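Side-chain contact in SYE1 (Shewanella oneidensis, PDB 4AWT), which binds flavin mononucleotide and probably acts as an NAD(P)H-dependent oxidoreductase on CH-CH groups: residues L187-I192 with N241-A246. The protein carries 1 engineered substitution. Sequence-based numbering, arbitrary orientation.
Sequences LINQFI and NGTVDA. With BOG (octyl beta-D-glucopyranoside), chain D.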
loop_
_atom_site.group_PDB
_atom_site.type_symbol
_atom_site.label_atom_id
_atom_site.label_comp_id
_atom_site.label_asym_id
_atom_site.label_seq_id
_atom_site.Cartn_x
_atom_site.Cartn_y
_atom_site.Cartn_z
ATOM N N LEU A 187 10.779 2.327 -0.339
ATOM C CA LEU A 187 11.745 3.414 -0.275
ATOM C C LEU A 187 11.639 4.237 0.981
ATOM O O LEU A 187 12.642 4.484 1.664
ATOM C CB LEU A 187 11.601 4.344 -1.489
ATOM C CG LEU A 187 12.631 5.472 -1.495
ATOM C CD1 LEU A 187 14.058 4.991 -1.606
ATOM C CD2 LEU A 187 12.294 6.451 -2.619
ATOM N N ILE A 188 10.446 4.740 1.291
ATOM C CA ILE A 188 10.344 5.604 2.467
ATOM C C ILE A 188 10.725 4.835 3.726
ATOM O O ILE A 188 11.384 5.365 4.632
ATOM C CB ILE A 188 8.980 6.290 2.544
ATOM C CG1 ILE A 188 8.767 7.155 1.274
ATOM C CG2 ILE A 188 8.856 7.122 3.808
ATOM C CD1 ILE A 188 7.429 7.721 1.165
ATOM N N ASN A 189 10.307 3.567 3.794
ATOM C CA ASN A 189 10.652 2.728 4.922
ATOM C C ASN A 189 12.150 2.519 5.049
ATOM O O ASN A 189 12.648 2.339 6.180
ATOM C CB ASN A 189 9.838 1.444 4.779
ATOM C CG ASN A 189 9.685 0.543 5.973
ATOM O OD1 ASN A 189 8.863 -0.384 5.893
ATOM N ND2 ASN A 189 10.373 0.803 7.064
ATOM N N GLN A 190 12.887 2.540 3.938
ATOM C CA GLN A 190 14.337 2.444 3.942
ATOM C C GLN A 190 15.007 3.692 4.559
ATOM O O GLN A 190 16.159 3.584 4.954
ATOM C CB GLN A 190 14.856 2.232 2.517
ATOM C CG GLN A 190 14.475 0.870 1.945
ATOM C CD GLN A 190 14.373 0.816 0.454
ATOM O OE1 GLN A 190 15.161 1.458 -0.286
ATOM N NE2 GLN A 190 13.422 0.082 -0.064
ATOM N N PHE A 191 14.302 4.802 4.625
ATOM C CA PHE A 191 14.742 5.962 5.388
ATOM C C PHE A 191 14.323 5.893 6.856
ATOM O O PHE A 191 15.083 6.268 7.737
ATOM C CB PHE A 191 14.227 7.281 4.801
ATOM C CG PHE A 191 14.933 7.739 3.548
ATOM C CD1 PHE A 191 14.656 7.168 2.307
ATOM C CD2 PHE A 191 15.909 8.722 3.608
ATOM C CE1 PHE A 191 15.289 7.605 1.170
ATOM C CE2 PHE A 191 16.555 9.148 2.478
ATOM C CZ PHE A 191 16.239 8.598 1.264
ATOM N N ILE A 192 13.092 5.451 7.120
ATOM C CA ILE A 192 12.562 5.473 8.491
ATOM C C ILE A 192 13.346 4.574 9.413
ATOM O O ILE A 192 13.647 4.938 10.554
ATOM C CB ILE A 192 11.073 5.075 8.502
ATOM C CG1 ILE A 192 10.210 6.070 7.758
ATOM C CG2 ILE A 192 10.585 4.891 9.947
ATOM C CD1 ILE A 192 8.769 5.627 7.531
ATOM N N ASN A 241 10.890 -7.583 4.235
ATOM C CA ASN A 241 11.586 -7.043 3.083
ATOM C C ASN A 241 12.863 -6.300 3.416
ATOM O O ASN A 241 13.448 -5.651 2.557
ATOM C CB ASN A 241 10.636 -6.199 2.233
ATOM C CG ASN A 241 9.631 -7.059 1.563
ATOM O OD1 ASN A 241 9.856 -8.263 1.356
ATOM N ND2 ASN A 241 8.516 -6.440 1.223
ATOM N N GLY A 242 13.358 -6.460 4.632
ATOM C CA GLY A 242 14.702 -6.094 4.958
ATOM C C GLY A 242 14.919 -4.849 5.753
ATOM O O GLY A 242 16.095 -4.522 5.988
ATOM N N THR A 243 13.881 -4.161 6.194
ATOM C CA THR A 243 14.008 -2.982 7.003
ATOM C C THR A 243 13.690 -3.311 8.460
ATOM O O THR A 243 12.577 -3.790 8.763
ATOM C CB THR A 243 13.107 -1.840 6.508
ATOM O OG1 THR A 243 11.748 -2.228 6.404
ATOM C CG2 THR A 243 13.541 -1.343 5.149
ATOM N N VAL A 244 14.667 -2.994 9.321
ATOM C CA VAL A 244 14.574 -3.179 10.760
ATOM C C VAL A 244 14.849 -1.859 11.443
ATOM O O VAL A 244 15.858 -1.214 11.076
ATOM C CB VAL A 244 15.635 -4.228 11.229
ATOM C CG1 VAL A 244 15.561 -4.435 12.734
ATOM C CG2 VAL A 244 15.423 -5.548 10.497
ATOM N N ASP A 245 14.037 -1.462 12.405
ATOM C CA ASP A 245 14.303 -0.294 13.210
ATOM C C ASP A 245 14.705 -0.738 14.623
ATOM O O ASP A 245 14.154 -1.694 15.155
ATOM C CB ASP A 245 13.106 0.610 13.317
ATOM C CG ASP A 245 13.396 1.881 14.026
ATOM O OD1 ASP A 245 14.367 2.590 13.588
ATOM O OD2 ASP A 245 12.739 2.188 15.015
ATOM N N ALA A 246 15.626 -0.088 15.231
ATOM C CA ALA A 246 16.151 -0.448 16.556
ATOM C C ALA A 246 15.170 -0.125 17.670
ATOM O O ALA A 246 15.152 -0.834 18.695
ATOM C CB ALA A 246 17.467 0.231 16.845
HETATM C C1 BOG D . 5.277 -9.485 -2.804
HETATM O O1 BOG D . 5.107 -10.868 -2.952
HETATM C C2 BOG D . 4.304 -8.700 -3.627
HETATM O O2 BOG D . 4.513 -8.896 -5.009
HETATM C C3 BOG D . 4.412 -7.187 -3.382
HETATM O O3 BOG D . 3.342 -6.515 -3.987
HETATM C C4 BOG D . 4.277 -6.948 -1.872
HETATM O O4 BOG D . 4.451 -5.594 -1.620
HETATM C C5 BOG D . 5.253 -7.795 -1.065
HETATM O O5 BOG D . 4.989 -9.142 -1.407
HETATM C C6 BOG D . 5.088 -7.592 0.420
HETATM O O6 BOG D . 6.110 -8.363 1.027
HETATM C "C1'" BOG D . 6.260 -11.635 -2.698
HETATM C "C2'" BOG D . 6.136 -13.120 -3.028
HETATM C "C3'" BOG D . 4.884 -13.760 -2.513
HETATM C "C4'" BOG D . 4.762 -15.276 -2.411
HETATM C "C5'" BOG D . 3.578 -15.707 -3.282
HETATM C "C6'" BOG D . 4.066 -16.483 -4.507
HETATM C "C7'" BOG D . 2.869 -16.882 -5.389
HETATM C "C8'" BOG D . 3.337 -18.074 -6.215
HETATM O O HOH W 1 8.899 -2.116 7.872
#
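In the eight-stranded beta/alpha barrel of this flavoprotein, the loops following the fourth and fifth strands meet where Asn189 and Gln190, on helix 187-192, receive Thr243 from the extended loop before helix 248-261. The register supports this: CA of Gln190 lies 6.2 Å from CA of Thr243. CB of Thr243 is directed toward helix 187-192. Its methyl CG2 rests against Asn189 O at 3.9 Å and Gln190 CG at 4.0 Å, the Gln190 and Thr243 side chains crossing at about a right angle, while OG1 faces the Asn189 amide, 3.4 Å from Asn189 ND2 at an angle too poor for a hydrogen bond. A water bridges the two side chains, donating to Asn189 OD1 at 2.6 Å and hydrogen-bonded to Thr243 OG1 at 3.2 Å. With chi1 at -163°, the Asn189 amide swings away from its own backbone N to reach this bridge, and OD1 also accepts from Gly185 N. Were Asn189 an alanine, the water and Gly185 N would probably lose a shared acceptor. Gln190 turns its amide elsewhere, to Ser120 and Gly185. Farther along, Asp245 OD1 accepts from Ser194 N and OD2 bonds to Thr251. At the start of segment 241-246, Asn241 ND2 donates to O6 of the bound octyl glucoside at 3.1 Å and 146°. Thr243 is thus seated by its methyl, the amide contact and the water, while the polar ends are held mostly by partners outside the two segments.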